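Local coordinates for endoribonuclease AbiQ (PDB 4GLK), which cleaves RNA as the toxin of a type III toxin-antitoxin system in antiviral defence, and is neutralised by its cognate antitoxin RNA, AntiQ, at residues V8-I13 against Q26-A31; T72-I77 against L119-S124. The protein carries 1 engineered substitution. All coordinates share one frame; numbering follows the deposited sequence.

Contact 1 (V8-I13 against Q26-A31)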
loop_
_atom_site.group_PDB
_atom_site.type_symbol
_atom_site.label_atom_id
_atom_site.label_comp_id
_atom_site.label_asym_id
_atom_site.label_seq_id
_atom_site.Cartn_x
_atom_site.Cartn_y
_atom_site.Cartn_z
ATOM N N VAL A 8 4.699 -4.266 -8.491
ATOM C CA VAL A 8 3.818 -5.337 -8.922
ATOM C C VAL A 8 3.896 -5.346 -10.448
ATOM O O VAL A 8 4.180 -4.295 -11.048
ATOM C CB VAL A 8 2.371 -5.150 -8.370
ATOM C CG1 VAL A 8 1.479 -6.341 -8.732
ATOM C CG2 VAL A 8 2.385 -4.958 -6.851
ATOM N N THR A 9 3.719 -6.527 -11.089
ATOM C CA THR A 9 3.772 -6.582 -12.556
ATOM C C THR A 9 2.640 -5.717 -13.142
ATOM O O THR A 9 1.522 -5.714 -12.603
ATOM C CB THR A 9 3.649 -8.026 -13.088
ATOM O OG1 THR A 9 2.385 -8.557 -12.727
ATOM C CG2 THR A 9 4.763 -8.948 -12.610
ATOM N N ASP A 10 2.937 -4.994 -14.242
ATOM C CA ASP A 10 1.993 -4.155 -14.978
ATOM C C ASP A 10 0.814 -5.003 -15.427
ATOM O O ASP A 10 -0.324 -4.534 -15.390
ATOM C CB ASP A 10 2.692 -3.479 -16.183
ATOM C CG ASP A 10 3.744 -2.409 -15.835
ATOM O OD1 ASP A 10 3.602 -1.747 -14.774
ATOM O OD2 ASP A 10 4.684 -2.204 -16.648
ATOM N N GLU A 11 1.078 -6.293 -15.761
ATOM C CA GLU A 11 0.072 -7.262 -16.208
ATOM C C GLU A 11 -0.948 -7.574 -15.110
ATOM O O GLU A 11 -2.154 -7.464 -15.347
ATOM C CB GLU A 11 0.742 -8.537 -16.757
ATOM C CG GLU A 11 1.552 -8.303 -18.034
ATOM C CD GLU A 11 3.030 -7.952 -17.905
ATOM O OE1 GLU A 11 3.807 -8.373 -18.794
ATOM O OE2 GLU A 11 3.414 -7.245 -16.942
ATOM N N TYR A 12 -0.468 -7.922 -13.893
ATOM C CA TYR A 12 -1.332 -8.177 -12.749
ATOM C C TYR A 12 -2.140 -6.925 -12.352
ATOM O O TYR A 12 -3.323 -7.047 -12.035
ATOM C CB TYR A 12 -0.524 -8.646 -11.542
ATOM C CG TYR A 12 -1.427 -9.012 -10.392
ATOM C CD1 TYR A 12 -2.337 -10.059 -10.494
ATOM C CD2 TYR A 12 -1.432 -8.251 -9.222
ATOM C CE1 TYR A 12 -3.185 -10.391 -9.442
ATOM C CE2 TYR A 12 -2.281 -8.569 -8.163
ATOM C CZ TYR A 12 -3.155 -9.638 -8.279
ATOM O OH TYR A 12 -3.994 -9.963 -7.254
ATOM N N ILE A 13 -1.503 -5.736 -12.336
ATOM C CA ILE A 13 -2.199 -4.478 -12.004
ATOM C C ILE A 13 -3.303 -4.189 -13.025
ATOM O O ILE A 13 -4.434 -3.898 -12.623
ATOM C CB ILE A 13 -1.190 -3.303 -11.851
ATOM C CG1 ILE A 13 -0.266 -3.533 -10.628
ATOM C CG2 ILE A 13 -1.888 -1.926 -11.792
ATOM C CD1 ILE A 13 -0.935 -3.492 -9.200
ATOM N N GLN A 26 -0.571 2.140 -12.976
ATOM C CA GLN A 26 0.853 2.060 -13.223
ATOM C C GLN A 26 1.134 1.534 -14.626
ATOM O O GLN A 26 0.306 0.820 -15.194
ATOM C CB GLN A 26 1.577 1.197 -12.174
ATOM C CG GLN A 26 1.348 -0.292 -12.383
ATOM C CD GLN A 26 2.161 -1.140 -11.473
ATOM O OE1 GLN A 26 2.036 -1.061 -10.255
ATOM N NE2 GLN A 26 2.916 -2.051 -12.059
ATOM N N TYR A 27 2.311 1.882 -15.162
ATOM C CA TYR A 27 2.898 1.373 -16.396
ATOM C C TYR A 27 4.344 1.797 -16.506
ATOM O O TYR A 27 4.639 2.962 -16.263
ATOM C CB TYR A 27 2.122 1.718 -17.679
ATOM C CG TYR A 27 2.490 0.748 -18.789
ATOM C CD1 TYR A 27 1.954 -0.536 -18.825
ATOM C CD2 TYR A 27 3.462 1.076 -19.733
ATOM C CE1 TYR A 27 2.359 -1.463 -19.783
ATOM C CE2 TYR A 27 3.846 0.169 -20.719
ATOM C CZ TYR A 27 3.303 -1.105 -20.731
ATOM O OH TYR A 27 3.680 -2.007 -21.695
ATOM N N GLU A 28 5.248 0.851 -16.849
ATOM C CA GLU A 28 6.693 1.070 -17.019
ATOM C C GLU A 28 7.330 2.052 -16.014
ATOM O O GLU A 28 7.744 1.608 -14.945
ATOM C CB GLU A 28 7.017 1.423 -18.470
ATOM C CG GLU A 28 7.356 0.199 -19.301
ATOM C CD GLU A 28 7.227 0.337 -20.809
ATOM O OE1 GLU A 28 7.205 1.480 -21.320
ATOM O OE2 GLU A 28 7.121 -0.715 -21.481
ATOM N N ASN A 29 7.361 3.376 -16.333
ATOM C CA ASN A 29 7.888 4.438 -15.456
ATOM C C ASN A 29 6.848 5.423 -14.866
ATOM O O ASN A 29 7.182 6.484 -14.324
ATOM C CB ASN A 29 9.161 5.086 -16.000
ATOM C CG ASN A 29 10.407 4.324 -15.606
ATOM O OD1 ASN A 29 11.136 4.708 -14.679
ATOM N ND2 ASN A 29 10.660 3.201 -16.274
ATOM N N ASN A 30 5.581 5.018 -14.945
ATOM C CA ASN A 30 4.427 5.640 -14.312
ATOM C C ASN A 30 4.126 4.513 -13.297
ATOM O O ASN A 30 3.001 4.022 -13.232
ATOM C CB ASN A 30 3.244 5.826 -15.321
ATOM C CG ASN A 30 3.612 6.363 -16.692
ATOM O OD1 ASN A 30 3.870 7.559 -16.874
ATOM N ND2 ASN A 30 3.617 5.492 -17.696
ATOM N N ALA A 31 5.180 4.064 -12.548
ATOM C CA ALA A 31 5.157 2.920 -11.634
ATOM C C ALA A 31 4.864 3.220 -10.164
ATOM O O ALA A 31 5.230 4.287 -9.668
ATOM C CB ALA A 31 6.439 2.114 -11.770
HETATM O O HOH W 1 4.058 -1.592 -8.776
HETATM O O HOH W 2 -0.464 -1.754 -15.416
#

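Contact 2 (T72-I77 against L119-S124)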
loop_
_atom_site.group_PDB
_atom_site.type_symbol
_atom_site.label_atom_id
_atom_site.label_comp_id
_atom_site.label_asym_id
_atom_site.label_seq_id
_atom_site.Cartn_x
_atom_site.Cartn_y
_atom_site.Cartn_z
ATOM N N THR A 72 -1.727 6.386 6.500
ATOM C CA THR A 72 -0.695 6.546 7.518
ATOM C C THR A 72 0.344 7.523 6.978
ATOM O O THR A 72 0.882 7.328 5.887
ATOM C CB THR A 72 -0.045 5.222 7.947
ATOM O OG1 THR A 72 -1.044 4.403 8.500
ATOM C CG2 THR A 72 1.008 5.418 9.029
ATOM N N ARG A 73 0.664 8.529 7.780
ATOM C CA ARG A 73 1.667 9.547 7.465
ATOM C C ARG A 73 3.058 9.062 7.879
ATOM O O ARG A 73 3.249 8.569 8.985
ATOM C CB ARG A 73 1.303 10.849 8.170
ATOM C CG ARG A 73 -0.042 11.406 7.741
ATOM C CD ARG A 73 -0.443 12.570 8.611
ATOM N NE ARG A 73 0.495 13.687 8.492
ATOM C CZ ARG A 73 0.609 14.662 9.384
ATOM N NH1 ARG A 73 -0.134 14.659 10.483
ATOM N NH2 ARG A 73 1.481 15.642 9.191
ATOM N N LEU A 74 4.014 9.151 6.971
ATOM C CA LEU A 74 5.374 8.668 7.229
ATOM C C LEU A 74 6.228 9.836 7.646
ATOM O O LEU A 74 6.052 10.940 7.135
ATOM C CB LEU A 74 5.969 8.011 5.973
ATOM C CG LEU A 74 5.633 6.544 5.611
ATOM C CD1 LEU A 74 4.665 5.862 6.578
ATOM C CD2 LEU A 74 5.187 6.431 4.167
ATOM N N PHE A 75 7.104 9.614 8.615
ATOM C CA PHE A 75 7.995 10.641 9.134
ATOM C C PHE A 75 9.421 10.132 9.132
ATOM O O PHE A 75 9.654 8.976 8.782
ATOM C CB PHE A 75 7.531 11.105 10.533
ATOM C CG PHE A 75 6.134 11.685 10.515
ATOM C CD1 PHE A 75 5.913 13.001 10.117
ATOM C CD2 PHE A 75 5.031 10.897 10.841
ATOM C CE1 PHE A 75 4.613 13.514 10.042
ATOM C CE2 PHE A 75 3.737 11.428 10.813
ATOM C CZ PHE A 75 3.539 12.733 10.414
ATOM N N GLU A 76 10.366 10.998 9.492
ATOM C CA GLU A 76 11.771 10.636 9.525
ATOM C C GLU A 76 12.180 10.334 10.952
ATOM O O GLU A 76 11.955 11.161 11.812
ATOM C CB GLU A 76 12.610 11.786 8.943
ATOM C CG GLU A 76 14.091 11.535 8.895
ATOM C CD GLU A 76 14.895 12.600 8.190
ATOM O OE1 GLU A 76 14.348 13.663 7.829
ATOM O OE2 GLU A 76 16.106 12.379 8.013
ATOM N N ILE A 77 12.773 9.170 11.224
ATOM C CA ILE A 77 13.237 8.882 12.595
ATOM C C ILE A 77 14.463 9.752 12.900
ATOM O O ILE A 77 15.375 9.830 12.095
ATOM C CB ILE A 77 13.505 7.380 12.791
ATOM C CG1 ILE A 77 12.184 6.672 13.126
ATOM C CG2 ILE A 77 14.572 7.108 13.874
ATOM C CD1 ILE A 77 12.175 5.292 12.771
ATOM N N LEU A 119 11.227 3.485 4.916
ATOM C CA LEU A 119 11.228 2.080 5.349
ATOM C C LEU A 119 11.694 1.944 6.785
ATOM O O LEU A 119 11.061 1.204 7.533
ATOM C CB LEU A 119 12.123 1.222 4.447
ATOM C CG LEU A 119 11.916 -0.286 4.510
ATOM C CD1 LEU A 119 10.454 -0.669 4.248
ATOM C CD2 LEU A 119 12.795 -0.947 3.491
ATOM N N ILE A 120 12.790 2.639 7.191
ATOM C CA ILE A 120 13.199 2.557 8.607
ATOM C C ILE A 120 12.049 3.024 9.535
ATOM O O ILE A 120 11.796 2.382 10.556
ATOM C CB ILE A 120 14.623 3.091 9.001
ATOM C CG1 ILE A 120 14.600 4.377 9.833
ATOM C CG2 ILE A 120 15.640 3.138 7.853
ATOM C CD1 ILE A 120 15.390 4.253 11.095
ATOM N N TYR A 121 11.316 4.097 9.129
ATOM C CA TYR A 121 10.185 4.593 9.895
ATOM C C TYR A 121 9.059 3.560 9.940
ATOM O O TYR A 121 8.548 3.262 11.012
ATOM C CB TYR A 121 9.669 5.939 9.384
ATOM C CG TYR A 121 8.513 6.449 10.222
ATOM C CD1 TYR A 121 8.722 6.935 11.512
ATOM C CD2 TYR A 121 7.206 6.380 9.755
ATOM C CE1 TYR A 121 7.658 7.352 12.308
ATOM C CE2 TYR A 121 6.134 6.772 10.548
ATOM C CZ TYR A 121 6.365 7.262 11.822
ATOM O OH TYR A 121 5.318 7.711 12.581
ATOM N N MET A 122 8.703 3.012 8.780
ATOM C CA MET A 122 7.649 1.997 8.640
ATOM C C MET A 122 7.927 0.759 9.487
ATOM O O MET A 122 7.027 0.278 10.168
ATOM C CB MET A 122 7.465 1.631 7.172
ATOM C CG MET A 122 6.782 2.714 6.396
ATOM S SD MET A 122 6.430 2.174 4.720
ATOM C CE MET A 122 5.281 0.966 5.089
ATOM N N LYS A 123 9.191 0.301 9.512
ATOM C CA LYS A 123 9.614 -0.839 10.344
ATOM C C LYS A 123 9.421 -0.554 11.825
ATOM O O LYS A 123 8.928 -1.426 12.536
ATOM C CB LYS A 123 11.071 -1.235 10.063
ATOM C CG LYS A 123 11.245 -1.975 8.756
ATOM C CD LYS A 123 12.507 -2.812 8.820
ATOM C CE LYS A 123 12.792 -3.491 7.516
ATOM N NZ LYS A 123 13.501 -2.602 6.568
ATOM N N SER A 124 9.726 0.696 12.276
ATOM C CA SER A 124 9.539 1.125 13.662
ATOM C C SER A 124 8.054 1.202 14.066
ATOM O O SER A 124 7.746 1.153 15.261
ATOM C CB SER A 124 10.214 2.473 13.906
ATOM O OG SER A 124 9.428 3.557 13.426
#

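Contact 1 (V8-I13 against Q26-A31)
Two torsions bring Gln26 NE2 to Asp10 OD1: Gln26 CG is set between its own backbone N and carbonyl carbon (chi1 75°) with the chain extended beyond it, while Asp10 CG stands beside the backbone N. The result illustrates how one buried amide can knit a loop to the start of a helix. Gln26 NE2 donates twice, close to its amide plane, to Val8 O at 2.8 Å, from above that carbonyl's plane, and to Asp10 OD1 at 2.8 Å, so the rotation of the amide is fixed. Asp10 OD1 receives it on the anti side but tilted 24° out of the carboxylate plane, carboxylate and amide being 87° apart. The other oxygen, Asp10 OD2, accepts Glu28 N at 3.1 Å from above the carboxylate plane and lies over one face of the Tyr27 ring, toward its rim. Ile13 runs across the glutamine, its CG1 3.4 Å from Gln26 OE1. A water donates to that OE1 and accepts from Val8 N; a second links Asp10 O with Gln26 O. Thr9 OG1 caps Tyr12 N and is also hydrogen-bonded to Glu99 OE2. Loop 26-31 is thereby tied to the junction of strand 4-8 and helix 10-16, with Tyr34 of strand 33-40 touching Val8, Ile13 and Gln26.

Contact 2 (T72-I77 against L119-S124)
Ser124 OG, packed 3.3 Å from Ile77 CD1, donates back to Tyr121 O at 2.6 Å, meeting that carbonyl in its plane and on a lone pair. The hydroxyl is thus held within the last helical turn. Beside it, Tyr121 shows how an aromatic side chain can carry most of a helix-strand contact. Its CG is anti to the backbone N (chi1 -179°), which carries the ring across the strand, its side chain alongside that of Phe75 and pointing the same way. Phe75 turns an edge toward the Tyr121 face in an offset edge-to-face pair, with centroids 6.0 Å apart and planes at 87°. Phe75 N sits 3.4 Å above the Tyr121 ring plane, offset toward the rim; Phe75 CB adds a CH-pi contact 4.3 Å from the Tyr121 centroid, and Phe75 O comes within 3.1 Å of Tyr121 CB, a tight fit at the root of the ring. Ile77 CG1 meets the tyrosine at its edge, in plane, and Ile77 CD1 also reaches Ile120 CD1. On the buried side, Leu74 CD1 rests on Met122 CG at 3.8 Å, and both residues continue onto Leu50 and Leu87. The edge of the Phe75 ring, at CZ, points at the face of the Arg73 guanidinium, over its centre. The axes of 72-76 and 119-124 approach to 7.6 Å at 114°, so helix 110-124 packs steeply across edge strand 71-76, outermost within this chain, of the antiparallel sheet in a ToxN-family toxin.

Contacts 1 and 2 lie on opposite sides of the chain's centre, each about 14 Å from it when measured from the centre of the contact. Their own centres are 25 Å apart and their nearest atoms about 14 Å, so they do not touch. They follow one another along the chain, 8-13 with 26-31 closing before 72-77 with 119-124 opens, and the antiparallel sheet joins them: strand 4-8 enters contact 1, and strand 71-76, with three strands lying between it and 4-8, forms contact 2. Their chemistry differs as well, polar bonds and waters dominating the first, aromatic and aliphatic packing the second. The sheet is thus joined to a loop at one and to a helix at the other.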